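Local coordinates for protein putative N-acetylmuramoyl-L-alanine amidase,autolysin cwp6 (Peptoclostridium difficile, PDB 5J72) that probably cleaves the amide bond between N-acetylmuramic acid and L-alanine in peptidoglycan as a zinc-dependent autolysin, and carries cell-wall-binding CWB2 modules, at residues D345-N350 against I391-K396; S400-T405 against T488-R493. All blocks are in the same frame, centred on the assembly; numbering follows the deposited sequence.

Contact 1: residues D345-N350 against I391-K396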
ATOM      1  N   ASP A 345       0.532 -12.814  -1.831  1.00 25.35           N
ATOM      2  CA  ASP A 345      -0.821 -12.453  -1.552  1.00 23.45           C
ATOM      3  C   ASP A 345      -1.025 -10.894  -1.677  1.00 23.62           C
ATOM      4  O   ASP A 345      -0.085 -10.223  -2.097  1.00 24.76           O
ATOM      5  CB  ASP A 345      -1.238 -12.882  -0.148  1.00 24.93           C
ATOM      6  CG  ASP A 345      -0.423 -12.299   1.018  1.00 30.80           C
ATOM      7  OD1 ASP A 345       0.096 -11.177   0.893  1.00 29.64           O
ATOM      8  OD2 ASP A 345      -0.309 -12.976   2.057  1.00 32.12           O
ATOM      9  N   ARG A 346      -2.212 -10.381  -1.335  1.00 23.11           N
ATOM     10  CA  ARG A 346      -2.513  -8.936  -1.528  1.00 21.83           C
ATOM     11  C   ARG A 346      -1.537  -8.050  -0.723  1.00 22.47           C
ATOM     12  O   ARG A 346      -1.231  -6.943  -1.180  1.00 19.89           O
ATOM     13  CB  ARG A 346      -4.002  -8.645  -1.148  1.00 20.15           C
ATOM     14  CG  ARG A 346      -4.244  -8.781   0.354  1.00 22.92           C
ATOM     15  CD  ARG A 346      -5.727  -8.634   0.692  1.00 30.40           C
ATOM     16  NE  ARG A 346      -6.472  -9.754   0.159  1.00 36.31           N
ATOM     17  CZ  ARG A 346      -7.750  -9.994   0.419  1.00 44.57           C
ATOM     18  NH1 ARG A 346      -8.433  -9.188   1.221  1.00 41.08           N
ATOM     19  NH2 ARG A 346      -8.358 -11.033  -0.130  1.00 41.03           N
ATOM     20  N   HIS A 347      -1.009  -8.537   0.452  1.00 20.07           N
ATOM     21  CA  HIS A 347      -0.130  -7.705   1.258  1.00 20.91           C
ATOM     22  C   HIS A 347       1.236  -7.700   0.723  1.00 21.25           C
ATOM     23  O   HIS A 347       1.850  -6.637   0.660  1.00 20.77           O
ATOM     24  CB  HIS A 347      -0.150  -8.152   2.723  1.00 21.29           C
ATOM     25  CG  HIS A 347      -1.535  -8.193   3.273  1.00 24.06           C
ATOM     26  ND1 HIS A 347      -2.122  -9.370   3.685  1.00 23.20           N
ATOM     27  CD2 HIS A 347      -2.443  -7.208   3.494  1.00 25.13           C
ATOM     28  CE1 HIS A 347      -3.342  -9.096   4.126  1.00 25.21           C
ATOM     29  NE2 HIS A 347      -3.565  -7.799   4.021  1.00 27.03           N
ATOM     30  N   GLU A 348       1.769  -8.899   0.303  1.00 19.82           N
ATOM     31  CA  GLU A 348       3.094  -8.882  -0.323  1.00 18.72           C
ATOM     32  C   GLU A 348       3.034  -8.129  -1.606  1.00 18.26           C
ATOM     33  O   GLU A 348       3.994  -7.414  -1.933  1.00 18.62           O
ATOM     34  CB  GLU A 348       3.678 -10.329  -0.604  1.00 17.60           C
ATOM     35  CG  GLU A 348       5.189 -10.159  -0.903  1.00 21.80           C
ATOM     36  CD  GLU A 348       5.895 -11.510  -1.048  1.00 29.08           C
ATOM     37  OE1 GLU A 348       5.211 -12.479  -1.341  1.00 27.42           O
ATOM     38  OE2 GLU A 348       7.120 -11.553  -0.872  1.00 32.44           O
ATOM     39  N   THR A 349       1.937  -8.238  -2.357  1.00 18.58           N
ATOM     40  CA  THR A 349       1.931  -7.475  -3.631  1.00 18.78           C
ATOM     41  C   THR A 349       1.883  -5.910  -3.323  1.00 16.68           C
ATOM     42  O   THR A 349       2.541  -5.134  -3.971  1.00 17.40           O
ATOM     43  CB  THR A 349       0.683  -7.852  -4.416  1.00 22.27           C
ATOM     44  OG1 THR A 349       0.717  -9.292  -4.664  1.00 21.47           O
ATOM     45  CG2 THR A 349       0.632  -7.101  -5.734  1.00 22.47           C
ATOM     46  N   ASN A 350       1.107  -5.546  -2.310  1.00 16.84           N
ATOM     47  CA  ASN A 350       1.063  -4.119  -1.899  1.00 18.02           C
ATOM     48  C   ASN A 350       2.476  -3.646  -1.539  1.00 18.52           C
ATOM     49  O   ASN A 350       2.946  -2.588  -2.001  1.00 16.75           O
ATOM     50  CB  ASN A 350       0.118  -3.997  -0.731  1.00 14.89           C
ATOM     51  CG  ASN A 350      -0.062  -2.538  -0.303  1.00 19.76           C
ATOM     52  OD1 ASN A 350       0.401  -2.166   0.787  1.00 17.36           O
ATOM     53  ND2 ASN A 350      -0.710  -1.659  -1.136  1.00 15.87           N
ATOM     54  N   ILE A 391      -0.861   3.957  -1.294  1.00 16.60           N
ATOM     55  CA  ILE A 391      -1.830   3.409  -0.359  1.00 15.21           C
ATOM     56  C   ILE A 391      -1.218   2.078   0.165  1.00 19.11           C
ATOM     57  O   ILE A 391      -0.792   1.230  -0.628  1.00 19.71           O
ATOM     58  CB  ILE A 391      -3.157   3.104  -1.085  1.00 18.67           C
ATOM     59  CG1 ILE A 391      -3.834   4.463  -1.471  1.00 19.55           C
ATOM     60  CG2 ILE A 391      -4.114   2.273  -0.168  1.00 19.81           C
ATOM     61  CD1 ILE A 391      -5.104   4.223  -2.371  1.00 19.98           C
ATOM     62  N   LEU A 392      -1.179   1.929   1.477  1.00 19.84           N
ATOM     63  CA  LEU A 392      -0.742   0.694   2.129  1.00 18.63           C
ATOM     64  C   LEU A 392      -1.972  -0.007   2.603  1.00 19.01           C
ATOM     65  O   LEU A 392      -2.838   0.645   3.189  1.00 20.50           O
ATOM     66  CB  LEU A 392       0.124   1.074   3.331  1.00 18.70           C
ATOM     67  CG  LEU A 392       0.750  -0.169   4.010  1.00 22.99           C
ATOM     68  CD1 LEU A 392       2.129   0.192   4.461  1.00 29.59           C
ATOM     69  CD2 LEU A 392      -0.180  -0.569   5.183  1.00 24.59           C
ATOM     70  N   ILE A 393      -2.105  -1.343   2.353  1.00 17.38           N
ATOM     71  CA  ILE A 393      -3.267  -2.025   2.882  1.00 16.98           C
ATOM     72  C   ILE A 393      -2.794  -3.076   3.923  1.00 20.00           C
ATOM     73  O   ILE A 393      -1.740  -3.668   3.739  1.00 20.26           O
ATOM     74  CB  ILE A 393      -4.117  -2.740   1.792  1.00 19.53           C
ATOM     75  CG1 ILE A 393      -3.264  -3.716   0.947  1.00 16.86           C
ATOM     76  CG2 ILE A 393      -4.743  -1.623   0.855  1.00 20.95           C
ATOM     77  CD1 ILE A 393      -4.155  -4.586  -0.042  1.00 19.27           C
ATOM     78  N   THR A 394      -3.584  -3.291   4.962  1.00 21.03           N
ATOM     79  CA  THR A 394      -3.181  -4.257   5.982  1.00 21.15           C
ATOM     80  C   THR A 394      -4.438  -4.602   6.700  1.00 24.03           C
ATOM     81  O   THR A 394      -5.422  -3.861   6.674  1.00 22.77           O
ATOM     82  CB  THR A 394      -2.104  -3.643   6.895  1.00 22.93           C
ATOM     83  OG1 THR A 394      -1.467  -4.698   7.639  1.00 22.52           O
ATOM     84  CG2 THR A 394      -2.683  -2.582   7.869  1.00 21.24           C
ATOM     85  N   PRO A 395      -4.473  -5.785   7.347  1.00 25.08           N
ATOM     86  CA  PRO A 395      -5.719  -6.104   8.047  1.00 24.70           C
ATOM     87  C   PRO A 395      -5.981  -5.173   9.238  1.00 23.01           C
ATOM     88  O   PRO A 395      -5.081  -4.518   9.732  1.00 23.20           O
ATOM     89  CB  PRO A 395      -5.492  -7.593   8.496  1.00 25.16           C
ATOM     90  CG  PRO A 395      -4.509  -8.116   7.500  1.00 24.30           C
ATOM     91  CD  PRO A 395      -3.549  -6.935   7.331  1.00 23.45           C
ATOM     92  N   LYS A 396      -7.204  -5.195   9.734  1.00 24.86           N
ATOM     93  CA  LYS A 396      -7.579  -4.304  10.848  1.00 29.20           C
ATOM     94  C   LYS A 396      -6.802  -4.578  12.127  1.00 31.47           C
ATOM     95  O   LYS A 396      -6.545  -3.656  12.880  1.00 30.92           O
ATOM     96  CB  LYS A 396      -9.066  -4.501  11.191  1.00 29.76           C
ATOM     97  CG  LYS A 396     -10.021  -4.209  10.081  1.00 36.85           C
ATOM     98  CD  LYS A 396     -11.428  -4.347  10.648  1.00 43.51           C
ATOM     99  CE  LYS A 396     -12.061  -5.620  10.192  1.00 55.25           C
ATOM    100  NZ  LYS A 396     -13.317  -5.340   9.457  1.00 61.56           N
TER

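Contact 2: residues S400-T405 against T488-R493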
ATOM      1  N   SER A 400       0.788  -6.305   8.468  1.00 23.67           N
ATOM      2  CA  SER A 400       1.348  -7.423   7.746  1.00 26.20           C
ATOM      3  C   SER A 400       2.886  -7.464   7.773  1.00 24.92           C
ATOM      4  O   SER A 400       3.609  -6.470   7.640  1.00 22.49           O
ATOM      5  CB  SER A 400       0.869  -7.391   6.285  1.00 26.18           C
ATOM      6  OG  SER A 400       1.607  -8.327   5.514  1.00 26.52           O
ATOM      7  N   ALA A 401       3.442  -8.697   7.943  1.00 24.80           N
ATOM      8  CA  ALA A 401       4.902  -8.860   7.967  1.00 24.40           C
ATOM      9  C   ALA A 401       5.568  -8.453   6.684  1.00 21.51           C
ATOM     10  O   ALA A 401       6.729  -8.059   6.660  1.00 23.78           O
ATOM     11  CB  ALA A 401       5.234 -10.366   8.249  1.00 28.16           C
ATOM     12  N   TYR A 402       4.831  -8.505   5.569  1.00 20.93           N
ATOM     13  CA  TYR A 402       5.465  -8.137   4.278  1.00 18.90           C
ATOM     14  C   TYR A 402       5.789  -6.615   4.224  1.00 21.11           C
ATOM     15  O   TYR A 402       6.611  -6.210   3.401  1.00 21.87           O
ATOM     16  CB  TYR A 402       4.500  -8.486   3.135  1.00 21.96           C
ATOM     17  CG  TYR A 402       4.319  -9.985   3.003  1.00 16.94           C
ATOM     18  CD1 TYR A 402       5.357 -10.798   2.559  1.00 22.76           C
ATOM     19  CD2 TYR A 402       3.124 -10.585   3.333  1.00 20.76           C
ATOM     20  CE1 TYR A 402       5.201 -12.184   2.448  1.00 19.68           C
ATOM     21  CE2 TYR A 402       2.955 -11.969   3.248  1.00 23.34           C
ATOM     22  CZ  TYR A 402       3.999 -12.759   2.810  1.00 24.41           C
ATOM     23  OH  TYR A 402       3.810 -14.138   2.761  1.00 27.38           O
ATOM     24  N   HIS A 403       5.158  -5.818   5.093  1.00 23.39           N
ATOM     25  CA  HIS A 403       5.434  -4.356   5.141  1.00 24.59           C
ATOM     26  C   HIS A 403       6.638  -4.018   5.989  1.00 26.51           C
ATOM     27  O   HIS A 403       7.100  -2.885   5.962  1.00 22.92           O
ATOM     28  CB  HIS A 403       4.217  -3.592   5.747  1.00 21.23           C
ATOM     29  CG  HIS A 403       3.004  -3.680   4.884  1.00 16.92           C
ATOM     30  ND1 HIS A 403       3.081  -3.549   3.500  1.00 20.20           N
ATOM     31  CD2 HIS A 403       1.714  -3.948   5.179  1.00 17.98           C
ATOM     32  CE1 HIS A 403       1.860  -3.739   3.004  1.00 19.66           C
ATOM     33  NE2 HIS A 403       1.015  -3.973   3.994  1.00 19.01           N
ATOM     34  N   SER A 404       7.216  -5.017   6.712  1.00 27.62           N
ATOM     35  CA  SER A 404       8.276  -4.657   7.657  1.00 31.63           C
ATOM     36  C   SER A 404       9.401  -3.899   7.106  1.00 27.52           C
ATOM     37  O   SER A 404       9.816  -2.907   7.707  1.00 28.88           O
ATOM     38  CB  SER A 404       8.859  -5.917   8.317  1.00 34.35           C
ATOM     39  OG  SER A 404       7.815  -6.592   8.971  1.00 41.05           O
ATOM     40  N   THR A 405       9.958  -4.336   6.007  1.00 27.08           N
ATOM     41  CA  THR A 405      11.113  -3.637   5.447  1.00 29.68           C
ATOM     42  C   THR A 405      10.827  -2.201   4.959  1.00 31.55           C
ATOM     43  O   THR A 405      11.585  -1.272   5.240  1.00 29.18           O
ATOM     44  CB  THR A 405      11.667  -4.449   4.275  1.00 35.04           C
ATOM     45  OG1 THR A 405      11.765  -5.820   4.697  1.00 41.05           O
ATOM     46  CG2 THR A 405      13.011  -3.982   3.828  1.00 36.70           C
ATOM     47  N   THR A 488       4.834 -17.612   7.937  1.00 21.81           N
ATOM     48  CA  THR A 488       4.567 -18.064   9.295  1.00 17.88           C
ATOM     49  C   THR A 488       4.207 -16.892  10.187  1.00 22.13           C
ATOM     50  O   THR A 488       3.295 -16.955  11.030  1.00 20.14           O
ATOM     51  CB  THR A 488       5.867 -18.721   9.886  1.00 19.92           C
ATOM     52  OG1 THR A 488       6.214 -19.806   9.042  1.00 18.38           O
ATOM     53  CG2 THR A 488       5.656 -19.186  11.382  1.00 20.02           C
ATOM     54  N   THR A 489       4.980 -15.784  10.053  1.00 19.21           N
ATOM     55  CA  THR A 489       4.701 -14.618  10.881  1.00 20.57           C
ATOM     56  C   THR A 489       3.284 -14.087  10.592  1.00 19.16           C
ATOM     57  O   THR A 489       2.529 -13.735  11.514  1.00 20.17           O
ATOM     58  CB  THR A 489       5.786 -13.500  10.561  1.00 19.19           C
ATOM     59  OG1 THR A 489       7.045 -14.041  10.976  1.00 17.29           O
ATOM     60  CG2 THR A 489       5.563 -12.228  11.356  1.00 18.38           C
ATOM     61  N   GLU A 490       2.960 -14.027   9.329  1.00 19.39           N
ATOM     62  CA  GLU A 490       1.660 -13.482   8.906  1.00 19.55           C
ATOM     63  C   GLU A 490       0.505 -14.354   9.550  1.00 24.87           C
ATOM     64  O   GLU A 490      -0.457 -13.817  10.066  1.00 22.88           O
ATOM     65  CB  GLU A 490       1.545 -13.603   7.391  1.00 25.69           C
ATOM     66  CG  GLU A 490       0.373 -12.768   6.925  1.00 37.20           C
ATOM     67  CD  GLU A 490       0.786 -11.266   6.838  1.00 50.10           C
ATOM     68  OE1 GLU A 490       1.717 -10.832   7.547  1.00 52.60           O
ATOM     69  OE2 GLU A 490       0.179 -10.550   6.051  1.00 56.32           O
ATOM     70  N   TYR A 491       0.665 -15.691   9.518  1.00 23.30           N
ATOM     71  CA  TYR A 491      -0.381 -16.547  10.119  1.00 23.95           C
ATOM     72  C   TYR A 491      -0.462 -16.299  11.585  1.00 26.17           C
ATOM     73  O   TYR A 491      -1.563 -16.082  12.121  1.00 23.53           O
ATOM     74  CB  TYR A 491      -0.092 -18.016   9.847  1.00 22.87           C
ATOM     75  CG  TYR A 491      -1.141 -18.869  10.549  1.00 27.37           C
ATOM     76  CD1 TYR A 491      -2.384 -19.087   9.969  1.00 27.09           C
ATOM     77  CD2 TYR A 491      -0.916 -19.365  11.829  1.00 27.14           C
ATOM     78  CE1 TYR A 491      -3.387 -19.766  10.654  1.00 30.45           C
ATOM     79  CE2 TYR A 491      -1.909 -20.066  12.524  1.00 26.24           C
ATOM     80  CZ  TYR A 491      -3.142 -20.257  11.932  1.00 33.15           C
ATOM     81  OH  TYR A 491      -4.122 -20.935  12.626  1.00 31.61           O
ATOM     82  N   LEU A 492       0.679 -16.281  12.292  1.00 22.61           N
ATOM     83  CA  LEU A 492       0.612 -16.071  13.743  1.00 23.77           C
ATOM     84  C   LEU A 492      -0.017 -14.736  14.116  1.00 26.08           C
ATOM     85  O   LEU A 492      -0.806 -14.648  15.077  1.00 23.75           O
ATOM     86  CB  LEU A 492       2.041 -16.148  14.340  1.00 20.89           C
ATOM     87  CG  LEU A 492       2.606 -17.596  14.263  1.00 24.93           C
ATOM     88  CD1 LEU A 492       4.098 -17.629  14.639  1.00 20.06           C
ATOM     89  CD2 LEU A 492       1.813 -18.478  15.298  1.00 23.97           C
ATOM     90  N   ARG A 493       0.346 -13.672  13.381  1.00 22.17           N
ATOM     91  CA  ARG A 493      -0.219 -12.369  13.721  1.00 24.67           C
ATOM     92  C   ARG A 493      -1.714 -12.342  13.474  1.00 22.63           C
ATOM     93  O   ARG A 493      -2.416 -11.664  14.225  1.00 24.62           O
ATOM     94  CB  ARG A 493       0.431 -11.247  12.878  1.00 24.34           C
ATOM     95  CG  ARG A 493       1.868 -11.073  13.251  1.00 24.83           C
ATOM     96  CD  ARG A 493       2.448  -9.778  12.651  1.00 24.94           C
ATOM     97  NE  ARG A 493       3.782  -9.582  13.224  1.00 28.02           N
ATOM     98  CZ  ARG A 493       4.721  -8.829  12.665  1.00 33.44           C
ATOM     99  NH1 ARG A 493       4.480  -8.186  11.520  1.00 27.29           N
ATOM    100  NH2 ARG A 493       5.904  -8.703  13.245  1.00 30.21           N
TER
HETATM  101  O   HOH W   1       5.386  -5.646   9.679  1.00 31.96           O
HETATM  102  O   HOH W   2       7.533  -7.623  11.294  1.00 58.48           O

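Contact 1: residues D345-N350 against I391-K396
Asn350 ND2 is gripped by two carbonyl oxygens, Ile391 O of strand 391-394 and the side-chain OD1 of Asn275 in helix 270-283, inside a CWB2 cell-wall-binding module where the first turns of helix 346-357, residues 346-350, run nearly antiparallel to that strand (156° between the two segments, axes 8.3 Å apart). Asn350 ND2 donates to Ile391 O at 2.9 Å in an almost straight bond, with the acceptor close to the amide plane. Two residues on, Ile393 N donates to Asn350 OD1 at 3.1 Å, reaching the oxygen from well above the carbonyl plane. Asn350 holds CG anti to its own N (chi1 -176°), which carries the amide across to the strand. Bonds at both its oxygen and its nitrogen hold the buried amide's rotation.

Beside this grip, Ile393 CG1 lies 3.6 Å from Asn350 CG, while Ile393 CD1 lies 3.9 Å from Arg346 O. Asp345 caps the first turn of the helix: OD1 accepts from Glu348 N at 2.9 Å and more weakly from His347 N, and OD2 forms a salt bridge with Lys623.

His347 lies against the C-terminal end of the strand. Its NE2 is hydrogen-bonded to Ser371 OG, and Arg346 CG covers one face of the ring. Ile393 O sits at the ring edge, near its plane, 3.6 Å from His347 CD2. Where the strand gives way to loop, Pro395 comes from the opposite direction and meets the imidazole obliquely, its CD 3.4 Å from His347 NE2.

Contact 2: residues S400-T405 against T488-R493
Ala401, in the turn leading into helix 404-409, comes closest to helix 477-494 at Glu490, with 5.7 Å between their CA atoms. The Glu490 carboxylate takes hold of that turn with both oxygens. Ala401 N donates to the syn lone pair of Glu490 OE1 at 2.8 Å, and Ser400 OG donates to Glu490 OE2 at 2.7 Å, also on the syn side. A bend at chi2 (80°) brings the carboxylate against Ser400 and Ala401. Ser400 OG also accepts from Tyr402 N, making an ST turn, so the hydroxyl that meets the glutamate is itself tied to the backbone.

Ala401 CB packs against Thr489 CG2 at 3.6 Å, and that same methyl covers one face of the Arg493 guanidinium. Arg493 extends past Ala401 to bond Val399 O through NH1 and Val499 O through NH2. Two waters link it to Ser404 OG, one of them donating to Ser400 O as well.

The contact joins a CWB2 module to the amidase domain: His347 of helix 346-357 touches Glu490, Tyr402 OH bonds Lys623 of helix 619-637, and on the amidase side strand 453-458 packs against Thr489 through Ile456.

In the fold
Both contacts are buried, but contact 1 lies inside one CWB2 module, whereas contact 2 joins that module to the amidase domain. They are in series, joined by a short piece of chain, 397-399, and probable hydrogen bonds link Thr394 OG1 with Ser400 N and Ile393 O with His403 NE2. His347 CB also packs on Ser400 OG. The chemistry follows the place. In contact 1 a neutral amide pairs with strand backbone, amid aliphatic and imidazole packing; at the domain boundary a carboxylate makes the direct bonds, and a guanidinium adds packing and water-mediated ones. Lys623 of the amidase reaches residues from each contact, Asp345 and Tyr402.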